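Local coordinates for Alr3790 protein (Anabaena sp., PDB 3HIX), which is of unknown function but carries a rhodanese-like domain, a fold best known from sulfurtransferases, so a related role is possible though unproven, at residues 49-58 with 72-83; 14-22 with 30-41. All blocks are in the same frame, centred on the assembly; numbering follows the deposited sequence.

Contact 1: residues 49-58 with 72-83; sequences LEKSRDIYVY and LRSAGFEHVSEL
The carbonyl oxygen of Lys51 is gripped twice: Glu78 N comes to it at 2.9 Å in the carbonyl plane, and a water donates to it as well. That water also donates to Arg53 O and accepts from His79 N at 2.7 Å, so it ties the turn from Glu50 to Arg53 to the chain just ahead of strand 80-82. The turn leads into the beta-alpha-beta unit of the rhodanese-like fold in which helix 62-74 carries the chain from strand 55-58 to its parallel neighbour, strand 80-82. The ladder opens with Ile55 N on His79 O at 2.8 Å. It runs on through Ser81 N to Ile55 O, Val57 N to Ser81 O and Leu83 N to Val57 O.

At the helix end, Gly76 closes a Schellman motif, and Lys51 reaches across it. A bend at the end of the lysine chain (chi4 -63°) turns NZ onto Ala75 O at 2.9 Å, tilted 31° from the carbonyl plane. On the way, Lys51 CG sits over the centre of the Phe77 ring in a CH-pi contact, 8° off the normal. The same ring takes Ile55 CD1 obliquely, tightly packed at 3.3 Å from Phe77 CD1. Further along, Val57 and Leu72 meet tip to tip, CG1 to CD1 at 3.7 Å, joining the strand to the last turn of the helix. Arg73 folds back to the edge strand, where its NH2 donates to Val80 O at 2.6 Å with the oxygen close to the guanidinium plane.

Contact 2: residues 14-22 with 30-41; sequences FTILDVRDR and IMGAMAMPIEDL
Ile16 and Met34 begin a short parallel ladder in the rhodanese-like sheet, where strand 15-18 lies between strands 34-35 and 55-58. The backbone bonds come first: Met34 N gives to Ile16 O at 2.8 Å, Asp18 N to Met34 O almost straight (176° at the hydrogen), and Met36 N to Asp18 O. Past the strands the pairing continues less ideally, with Ile38 N reaching Val19 O at 3.2 Å. Before them, a water bridges Ile16 N and Gly32 O, extending the link to the turn from Ile30 to Ala33.

The apolar contacts lie on both faces of the sheet. Ile16 CG2 rests on Ala33 CB at 3.7 Å, while Ile16 CD1 meets Ile30 CG2 with the two chains nearly at right angles. On the Leu17 face, Leu17 CD2 runs alongside selenomethionine Met34, and Leu17 CD1 touches Met36 SE at 3.9 Å. Leu41 then packs its two methyls against Leu17 and Val19. Pro37 CG reaches the other end of 14-22, 3.5 Å from Arg20 O.

The charged interaction lies within 14-22. With CG anti to the backbone N (chi1 -173°), the Asp18 carboxylate takes Arg20 side-on. An alanine at Asp18 takes away both carboxylate oxygens, and the buried guanidinium, left without its counter-charge, would probably be freer to turn, with the bend after the strand less firmly fixed. Arg20 NE reaches Asp18 OD1 at 2.9 Å and Arg20 NH2 reaches Asp18 OD2 at 2.7 Å, while OD1 also accepts from Arg20 N, an Asx turn.

How the contacts relate
The two contacts meet inside one parallel sheet, since strands 15-18 and 55-58 are neighbours: Leu17 N bonds to Tyr56 O, and Leu17 packs on Ile55 and Val57. Both are partly buried, contact 2 the more so; its centre lies about 3 Å from the centre of the chain, that of contact 1 about 11 Å. Each also holds one outermost strand, 34-35 or 80-82. Their chemistry differs accordingly. Contact 1 has an exposed lysine where the chain approaches strand 55-58, beside the end of helix 62-74, whereas contact 2 keeps a buried aspartate-arginine pair at a strand end. Tyr58 joins them, its OH bonded to Ile30 N and more weakly to Asp18 OD2.

Contact 1: residues 49-58 with 72-83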
loop_
_atom_site.group_PDB
_atom_site.type_symbol
_atom_site.label_atom_id
_atom_site.label_comp_id
_atom_site.label_asym_id
_atom_site.label_seq_id
_atom_site.Cartn_x
_atom_site.Cartn_y
_atom_site.Cartn_z
ATOM N N LEU A 49 -9.246 0.247 -9.441
ATOM C CA LEU A 49 -8.708 -1.049 -9.844
ATOM C C LEU A 49 -9.760 -2.118 -10.094
ATOM O O LEU A 49 -10.783 -2.162 -9.411
ATOM C CB LEU A 49 -7.751 -1.554 -8.760
ATOM C CG LEU A 49 -6.704 -0.572 -8.231
ATOM C CD1 LEU A 49 -6.051 -1.131 -6.972
ATOM C CD2 LEU A 49 -5.663 -0.314 -9.310
ATOM N N GLU A 50 -9.502 -2.981 -11.073
ATOM C CA GLU A 50 -10.417 -4.079 -11.367
ATOM C C GLU A 50 -10.157 -5.171 -10.339
ATOM O O GLU A 50 -9.021 -5.379 -9.912
ATOM C CB GLU A 50 -10.204 -4.630 -12.778
ATOM C CG GLU A 50 -8.770 -4.642 -13.255
ATOM C CD GLU A 50 -8.370 -3.316 -13.864
ATOM O OE1 GLU A 50 -9.024 -2.895 -14.843
ATOM O OE2 GLU A 50 -7.409 -2.696 -13.366
ATOM N N LYS A 51 -11.215 -5.874 -9.957
ATOM C CA LYS A 51 -11.115 -6.913 -8.943
ATOM C C LYS A 51 -10.305 -8.150 -9.320
ATOM O O LYS A 51 -9.983 -8.968 -8.455
ATOM C CB LYS A 51 -12.524 -7.298 -8.497
ATOM C CG LYS A 51 -13.277 -6.126 -7.873
ATOM C CD LYS A 51 -14.755 -6.425 -7.718
ATOM C CE LYS A 51 -15.523 -5.196 -7.279
ATOM N NZ LYS A 51 -15.086 -4.739 -5.943
ATOM N N SER A 52 -9.970 -8.292 -10.598
ATOM C CA SER A 52 -9.186 -9.437 -11.044
ATOM C C SER A 52 -7.690 -9.137 -11.007
ATOM O O SER A 52 -6.862 -10.031 -11.195
ATOM C CB SER A 52 -9.589 -9.820 -12.467
ATOM O OG SER A 52 -9.470 -8.702 -13.330
ATOM N N ARG A 53 -7.349 -7.878 -10.757
ATOM C CA ARG A 53 -5.954 -7.446 -10.710
ATOM C C ARG A 53 -5.161 -7.939 -9.500
ATOM O O ARG A 53 -5.641 -7.894 -8.371
ATOM C CB ARG A 53 -5.884 -5.912 -10.762
ATOM C CG ARG A 53 -4.513 -5.335 -10.408
ATOM C CD ARG A 53 -4.416 -3.851 -10.725
ATOM N NE ARG A 53 -4.620 -3.592 -12.148
ATOM C CZ ARG A 53 -4.380 -2.427 -12.742
ATOM N NH1 ARG A 53 -3.922 -1.398 -12.042
ATOM N NH2 ARG A 53 -4.598 -2.292 -14.042
ATOM N N ASP A 54 -3.941 -8.410 -9.754
ATOM C CA ASP A 54 -3.050 -8.870 -8.693
ATOM C C ASP A 54 -2.635 -7.645 -7.904
ATOM O O ASP A 54 -2.009 -6.737 -8.450
ATOM C CB ASP A 54 -1.791 -9.517 -9.266
ATOM C CG ASP A 54 -1.942 -10.997 -9.473
ATOM O OD1 ASP A 54 -2.722 -11.394 -10.359
ATOM O OD2 ASP A 54 -1.280 -11.761 -8.744
ATOM N N ILE A 55 -2.967 -7.628 -6.619
ATOM C CA ILE A 55 -2.642 -6.495 -5.767
ATOM C C ILE A 55 -1.757 -6.904 -4.604
ATOM O O ILE A 55 -1.974 -7.933 -3.967
ATOM C CB ILE A 55 -3.931 -5.843 -5.220
ATOM C CG1 ILE A 55 -4.787 -5.360 -6.393
ATOM C CG2 ILE A 55 -3.591 -4.678 -4.306
ATOM C CD1 ILE A 55 -6.172 -4.910 -6.003
ATOM N N TYR A 56 -0.744 -6.093 -4.342
ATOM C CA TYR A 56 0.172 -6.360 -3.256
ATOM C C TYR A 56 0.123 -5.152 -2.339
ATOM O O TYR A 56 0.294 -4.012 -2.773
ATOM C CB TYR A 56 1.560 -6.629 -3.828
ATOM C CG TYR A 56 1.580 -7.947 -4.571
ATOM C CD1 TYR A 56 2.103 -9.097 -3.979
ATOM C CD2 TYR A 56 0.969 -8.069 -5.821
ATOM C CE1 TYR A 56 2.008 -10.341 -4.612
ATOM C CE2 TYR A 56 0.864 -9.305 -6.459
ATOM C CZ TYR A 56 1.382 -10.435 -5.848
ATOM O OH TYR A 56 1.246 -11.664 -6.458
ATOM N N VAL A 57 -0.159 -5.410 -1.070
ATOM C CA VAL A 57 -0.286 -4.335 -0.109
ATOM C C VAL A 57 0.700 -4.398 1.037
ATOM O O VAL A 57 1.146 -5.475 1.445
ATOM C CB VAL A 57 -1.703 -4.316 0.507
ATOM C CG1 VAL A 57 -2.752 -4.382 -0.584
ATOM C CG2 VAL A 57 -1.863 -5.476 1.448
ATOM N N TYR A 58 1.035 -3.221 1.549
ATOM C CA TYR A 58 1.914 -3.109 2.693
ATOM C C TYR A 58 1.458 -1.898 3.483
ATOM O O TYR A 58 0.998 -0.902 2.921
ATOM C CB TYR A 58 3.399 -2.981 2.269
ATOM C CG TYR A 58 3.818 -1.662 1.649
ATOM C CD1 TYR A 58 4.413 -0.663 2.421
ATOM C CD2 TYR A 58 3.677 -1.437 0.281
ATOM C CE1 TYR A 58 4.865 0.527 1.842
ATOM C CE2 TYR A 58 4.122 -0.252 -0.308
ATOM C CZ TYR A 58 4.713 0.723 0.477
ATOM O OH TYR A 58 5.133 1.894 -0.102
ATOM N N LEU A 72 -9.908 -5.569 1.445
ATOM C CA LEU A 72 -9.948 -5.686 -0.014
ATOM C C LEU A 72 -10.570 -7.002 -0.458
ATOM O O LEU A 72 -11.360 -7.034 -1.403
ATOM C CB LEU A 72 -8.536 -5.543 -0.601
ATOM C CG LEU A 72 -7.930 -4.138 -0.486
ATOM C CD1 LEU A 72 -6.463 -4.170 -0.911
ATOM C CD2 LEU A 72 -8.724 -3.158 -1.350
ATOM N N ARG A 73 -10.222 -8.090 0.214
ATOM C CA ARG A 73 -10.793 -9.378 -0.154
ATOM C C ARG A 73 -12.292 -9.377 0.121
ATOM O O ARG A 73 -13.070 -9.909 -0.669
ATOM C CB ARG A 73 -10.114 -10.512 0.612
ATOM C CG ARG A 73 -8.685 -10.765 0.178
ATOM C CD ARG A 73 -8.090 -11.965 0.898
ATOM N NE ARG A 73 -6.693 -12.177 0.528
ATOM C CZ ARG A 73 -5.835 -12.900 1.240
ATOM N NH1 ARG A 73 -6.232 -13.488 2.361
ATOM N NH2 ARG A 73 -4.572 -13.012 0.847
ATOM N N SER A 74 -12.700 -8.775 1.236
ATOM C CA SER A 74 -14.118 -8.721 1.566
ATOM C C SER A 74 -14.855 -7.825 0.576
ATOM O O SER A 74 -16.063 -7.945 0.407
ATOM C CB SER A 74 -14.326 -8.202 2.991
ATOM O OG SER A 74 -13.818 -9.121 3.941
ATOM N N ALA A 75 -14.124 -6.932 -0.085
ATOM C CA ALA A 75 -14.729 -6.028 -1.060
ATOM C C ALA A 75 -14.867 -6.680 -2.432
ATOM O O ALA A 75 -15.419 -6.086 -3.357
ATOM C CB ALA A 75 -13.909 -4.752 -1.174
ATOM N N GLY A 76 -14.354 -7.897 -2.568
ATOM C CA GLY A 76 -14.461 -8.578 -3.843
ATOM C C GLY A 76 -13.189 -8.692 -4.661
ATOM O O GLY A 76 -13.232 -9.205 -5.771
ATOM N N PHE A 77 -12.057 -8.218 -4.145
ATOM C CA PHE A 77 -10.813 -8.344 -4.904
ATOM C C PHE A 77 -10.325 -9.786 -4.799
ATOM O O PHE A 77 -10.091 -10.305 -3.705
ATOM C CB PHE A 77 -9.774 -7.348 -4.394
ATOM C CG PHE A 77 -10.007 -5.945 -4.887
ATOM C CD1 PHE A 77 -9.465 -5.517 -6.102
ATOM C CD2 PHE A 77 -10.831 -5.076 -4.180
ATOM C CE1 PHE A 77 -9.754 -4.236 -6.607
ATOM C CE2 PHE A 77 -11.126 -3.803 -4.673
ATOM C CZ PHE A 77 -10.586 -3.382 -5.891
ATOM N N GLU A 78 -10.200 -10.430 -5.955
ATOM C CA GLU A 78 -9.806 -11.834 -6.046
ATOM C C GLU A 78 -8.361 -12.186 -5.694
ATOM O O GLU A 78 -8.101 -13.290 -5.221
ATOM C CB GLU A 78 -10.146 -12.364 -7.454
ATOM C CG GLU A 78 -9.659 -13.778 -7.751
ATOM C CD GLU A 78 -9.970 -14.237 -9.177
ATOM O OE1 GLU A 78 -10.138 -13.379 -10.069
ATOM O OE2 GLU A 78 -10.029 -15.464 -9.408
ATOM N N HIS A 79 -7.425 -11.267 -5.915
ATOM C CA HIS A 79 -6.018 -11.546 -5.620
ATOM C C HIS A 79 -5.310 -10.436 -4.851
ATOM O O HIS A 79 -4.766 -9.496 -5.439
ATOM C CB HIS A 79 -5.281 -11.832 -6.925
ATOM C CG HIS A 79 -5.840 -13.000 -7.674
ATOM N ND1 HIS A 79 -6.107 -12.962 -9.026
ATOM C CD2 HIS A 79 -6.218 -14.229 -7.251
ATOM C CE1 HIS A 79 -6.629 -14.116 -9.402
ATOM N NE2 HIS A 79 -6.707 -14.902 -8.344
ATOM N N VAL A 80 -5.316 -10.561 -3.528
ATOM C CA VAL A 80 -4.692 -9.581 -2.656
ATOM C C VAL A 80 -3.719 -10.304 -1.758
ATOM O O VAL A 80 -4.091 -11.242 -1.057
ATOM C CB VAL A 80 -5.741 -8.871 -1.774
ATOM C CG1 VAL A 80 -5.091 -7.714 -1.004
ATOM C CG2 VAL A 80 -6.892 -8.362 -2.642
ATOM N N SER A 81 -2.463 -9.882 -1.787
ATOM C CA SER A 81 -1.453 -10.512 -0.953
ATOM C C SER A 81 -0.675 -9.462 -0.185
ATOM O O SER A 81 -0.661 -8.286 -0.549
ATOM C CB SER A 81 -0.516 -11.368 -1.806
ATOM O OG SER A 81 -0.101 -10.656 -2.949
ATOM N N GLU A 82 -0.042 -9.908 0.889
ATOM C CA GLU A 82 0.726 -9.051 1.770
ATOM C C GLU A 82 2.218 -9.049 1.428
ATOM O O GLU A 82 2.773 -10.071 1.021
ATOM C CB GLU A 82 0.534 -9.552 3.208
ATOM C CG GLU A 82 -0.935 -9.771 3.565
ATOM C CD GLU A 82 -1.190 -11.049 4.346
ATOM O OE1 GLU A 82 -1.229 -10.994 5.593
ATOM O OE2 GLU A 82 -1.350 -12.111 3.703
ATOM N N LEU A 83 2.856 -7.891 1.557
ATOM C CA LEU A 83 4.296 -7.809 1.360
ATOM C C LEU A 83 4.819 -7.812 2.787
ATOM O O LEU A 83 4.872 -6.766 3.441
ATOM C CB LEU A 83 4.707 -6.515 0.657
ATOM C CG LEU A 83 4.446 -6.412 -0.847
ATOM C CD1 LEU A 83 4.924 -5.051 -1.320
ATOM C CD2 LEU A 83 5.178 -7.532 -1.610
HETATM O O HOH W 1 -7.613 -8.759 -6.757
HETATM O O HOH W 2 -1.910 -10.706 -5.158
#

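Contact 2: residues 14-22 with 30-41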
loop_
_atom_site.group_PDB
_atom_site.type_symbol
_atom_site.label_atom_id
_atom_site.label_comp_id
_atom_site.label_asym_id
_atom_site.label_seq_id
_atom_site.Cartn_x
_atom_site.Cartn_y
_atom_site.Cartn_z
ATOM N N PHE A 14 1.559 -6.642 -11.557
ATOM C CA PHE A 14 0.868 -6.454 -10.285
ATOM C C PHE A 14 0.972 -5.012 -9.803
ATOM O O PHE A 14 1.892 -4.289 -10.177
ATOM C CB PHE A 14 1.430 -7.397 -9.220
ATOM C CG PHE A 14 2.898 -7.229 -8.971
ATOM C CD1 PHE A 14 3.835 -7.907 -9.747
ATOM C CD2 PHE A 14 3.351 -6.381 -7.962
ATOM C CE1 PHE A 14 5.204 -7.744 -9.515
ATOM C CE2 PHE A 14 4.711 -6.213 -7.727
ATOM C CZ PHE A 14 5.639 -6.894 -8.504
ATOM N N THR A 15 0.025 -4.606 -8.964
ATOM C CA THR A 15 -0.016 -3.250 -8.431
ATOM C C THR A 15 0.326 -3.266 -6.950
ATOM O O THR A 15 -0.076 -4.170 -6.227
ATOM C CB THR A 15 -1.420 -2.638 -8.620
ATOM O OG1 THR A 15 -1.724 -2.583 -10.016
ATOM C CG2 THR A 15 -1.487 -1.235 -8.039
ATOM N N ILE A 16 1.084 -2.272 -6.504
ATOM C CA ILE A 16 1.473 -2.201 -5.103
ATOM C C ILE A 16 0.742 -1.042 -4.430
ATOM O O ILE A 16 0.724 0.071 -4.944
ATOM C CB ILE A 16 3.008 -2.025 -4.975
ATOM C CG1 ILE A 16 3.709 -3.210 -5.651
ATOM C CG2 ILE A 16 3.401 -1.914 -3.507
ATOM C CD1 ILE A 16 5.229 -3.128 -5.646
ATOM N N LEU A 17 0.123 -1.320 -3.287
ATOM C CA LEU A 17 -0.628 -0.304 -2.550
ATOM C C LEU A 17 0.008 -0.057 -1.197
ATOM O O LEU A 17 0.342 -1.002 -0.483
ATOM C CB LEU A 17 -2.083 -0.746 -2.347
ATOM C CG LEU A 17 -2.899 -1.126 -3.590
ATOM C CD1 LEU A 17 -4.353 -1.319 -3.182
ATOM C CD2 LEU A 17 -2.795 -0.043 -4.661
ATOM N N ASP A 18 0.186 1.217 -0.862
ATOM C CA ASP A 18 0.769 1.630 0.412
ATOM C C ASP A 18 -0.443 2.117 1.207
ATOM O O ASP A 18 -1.045 3.121 0.849
ATOM C CB ASP A 18 1.764 2.789 0.193
ATOM C CG ASP A 18 2.528 3.160 1.455
ATOM O OD1 ASP A 18 1.981 2.989 2.565
ATOM O OD2 ASP A 18 3.676 3.646 1.338
ATOM N N VAL A 19 -0.805 1.399 2.266
ATOM C CA VAL A 19 -1.973 1.751 3.077
ATOM C C VAL A 19 -1.654 2.580 4.317
ATOM O O VAL A 19 -2.525 2.827 5.153
ATOM C CB VAL A 19 -2.758 0.484 3.509
ATOM C CG1 VAL A 19 -3.304 -0.212 2.288
ATOM C CG2 VAL A 19 -1.862 -0.462 4.316
ATOM N N ARG A 20 -0.406 3.014 4.437
ATOM C CA ARG A 20 -0.019 3.845 5.571
ATOM C C ARG A 20 -0.553 5.260 5.377
ATOM O O ARG A 20 -1.075 5.605 4.317
ATOM C CB ARG A 20 1.507 3.899 5.698
ATOM C CG ARG A 20 2.152 2.531 5.908
ATOM C CD ARG A 20 3.666 2.625 5.819
ATOM N NE ARG A 20 4.089 3.193 4.543
ATOM C CZ ARG A 20 5.305 3.682 4.306
ATOM N NH1 ARG A 20 6.226 3.661 5.258
ATOM N NH2 ARG A 20 5.585 4.240 3.136
ATOM N N ASP A 21 -0.411 6.076 6.415
ATOM C CA ASP A 21 -0.844 7.467 6.382
ATOM C C ASP A 21 -0.130 8.143 5.210
ATOM O O ASP A 21 1.051 7.894 4.979
ATOM C CB ASP A 21 -0.445 8.143 7.693
ATOM C CG ASP A 21 -1.376 9.265 8.078
ATOM O OD1 ASP A 21 -2.571 8.993 8.305
ATOM O OD2 ASP A 21 -0.906 10.418 8.160
ATOM N N ARG A 22 -0.838 8.993 4.474
ATOM C CA ARG A 22 -0.242 9.681 3.332
ATOM C C ARG A 22 1.018 10.460 3.708
ATOM O O ARG A 22 1.933 10.610 2.889
ATOM C CB ARG A 22 -1.260 10.629 2.687
ATOM C CG ARG A 22 -0.685 11.516 1.572
ATOM C CD ARG A 22 0.002 10.691 0.487
ATOM N NE ARG A 22 0.813 11.507 -0.413
ATOM C CZ ARG A 22 0.425 11.926 -1.613
ATOM N NH1 ARG A 22 -0.777 11.608 -2.076
ATOM N NH2 ARG A 22 1.249 12.654 -2.356
ATOM N N ILE A 30 7.543 2.455 -1.667
ATOM C CA ILE A 30 8.038 1.565 -2.702
ATOM C C ILE A 30 7.794 2.254 -4.040
ATOM O O ILE A 30 6.701 2.761 -4.310
ATOM C CB ILE A 30 7.299 0.198 -2.652
ATOM C CG1 ILE A 30 7.702 -0.558 -1.384
ATOM C CG2 ILE A 30 7.600 -0.621 -3.899
ATOM C CD1 ILE A 30 7.058 -1.936 -1.244
HETATM N N MSE A 31 8.824 2.289 -4.874
HETATM C CA MSE A 31 8.710 2.934 -6.169
HETATM C C MSE A 31 7.519 2.385 -6.939
HETATM O O MSE A 31 7.380 1.175 -7.108
HETATM C CB MSE A 31 9.994 2.723 -6.978
HETATM C CG MSE A 31 9.992 3.372 -8.360
HETATM SE SE MSE A 31 11.741 3.245 -9.216
HETATM C CE MSE A 31 12.724 4.431 -8.045
ATOM N N GLY A 32 6.660 3.285 -7.402
ATOM C CA GLY A 32 5.495 2.872 -8.162
ATOM C C GLY A 32 4.268 2.489 -7.352
ATOM O O GLY A 32 3.203 2.236 -7.921
ATOM N N ALA A 33 4.396 2.432 -6.032
ATOM C CA ALA A 33 3.255 2.068 -5.199
ATOM C C ALA A 33 2.263 3.216 -5.160
ATOM O O ALA A 33 2.650 4.382 -5.226
ATOM C CB ALA A 33 3.718 1.733 -3.786
HETATM N N MSE A 34 0.982 2.885 -5.054
HETATM C CA MSE A 34 -0.071 3.892 -4.993
HETATM C C MSE A 34 -0.444 4.197 -3.550
HETATM O O MSE A 34 -0.495 3.294 -2.708
HETATM C CB MSE A 34 -1.318 3.399 -5.714
HETATM C CG MSE A 34 -1.081 2.891 -7.114
HETATM SE SE MSE A 34 -2.763 2.278 -7.846
HETATM C CE MSE A 34 -3.615 3.997 -8.054
ATOM N N ALA A 35 -0.710 5.468 -3.272
ATOM C CA ALA A 35 -1.107 5.896 -1.938
ATOM C C ALA A 35 -2.589 5.594 -1.713
ATOM O O ALA A 35 -3.458 6.176 -2.354
ATOM C CB ALA A 35 -0.865 7.382 -1.769
HETATM N N MSE A 36 -2.875 4.683 -0.798
HETATM C CA MSE A 36 -4.258 4.349 -0.499
HETATM C C MSE A 36 -4.402 4.052 0.980
HETATM O O MSE A 36 -4.505 2.907 1.386
HETATM C CB MSE A 36 -4.721 3.160 -1.345
HETATM C CG MSE A 36 -5.148 3.562 -2.781
HETATM SE SE MSE A 36 -6.123 2.142 -3.694
HETATM C CE MSE A 36 -6.081 2.838 -5.490
ATOM N N PRO A 37 -4.385 5.101 1.810
ATOM C CA PRO A 37 -4.514 4.978 3.262
ATOM C C PRO A 37 -5.744 4.148 3.652
ATOM O O PRO A 37 -6.785 4.220 2.997
ATOM C CB PRO A 37 -4.618 6.432 3.715
ATOM C CG PRO A 37 -3.782 7.154 2.697
ATOM C CD PRO A 37 -4.237 6.513 1.415
ATOM N N ILE A 38 -5.605 3.373 4.724
ATOM C CA ILE A 38 -6.665 2.500 5.229
ATOM C C ILE A 38 -8.078 3.076 5.172
ATOM O O ILE A 38 -8.996 2.434 4.662
ATOM C CB ILE A 38 -6.371 2.076 6.697
ATOM C CG1 ILE A 38 -5.431 0.867 6.719
ATOM C CG2 ILE A 38 -7.669 1.742 7.422
ATOM C CD1 ILE A 38 -6.093 -0.441 6.296
ATOM N N GLU A 39 -8.254 4.279 5.703
ATOM C CA GLU A 39 -9.568 4.906 5.733
ATOM C C GLU A 39 -10.260 5.068 4.377
ATOM O O GLU A 39 -11.485 5.052 4.316
ATOM C CB GLU A 39 -9.487 6.268 6.426
ATOM C CG GLU A 39 -9.090 6.218 7.899
ATOM C CD GLU A 39 -7.648 5.780 8.116
ATOM O OE1 GLU A 39 -6.819 5.979 7.199
ATOM O OE2 GLU A 39 -7.342 5.253 9.209
ATOM N N ASP A 40 -9.496 5.223 3.297
ATOM C CA ASP A 40 -10.097 5.389 1.967
ATOM C C ASP A 40 -9.797 4.245 1.007
ATOM O O ASP A 40 -10.163 4.295 -0.163
ATOM C CB ASP A 40 -9.620 6.693 1.326
ATOM C CG ASP A 40 -10.278 7.908 1.930
ATOM O OD1 ASP A 40 -11.526 7.961 1.939
ATOM O OD2 ASP A 40 -9.548 8.810 2.391
ATOM N N LEU A 41 -9.150 3.204 1.514
ATOM C CA LEU A 41 -8.764 2.061 0.698
ATOM C C LEU A 41 -9.852 1.401 -0.149
ATOM O O LEU A 41 -9.735 1.339 -1.372
ATOM C CB LEU A 41 -8.111 1.007 1.578
ATOM C CG LEU A 41 -7.647 -0.266 0.877
ATOM C CD1 LEU A 41 -6.647 0.047 -0.239
ATOM C CD2 LEU A 41 -7.033 -1.168 1.920
HETATM O O HOH W 3 2.244 -0.439 -8.303
#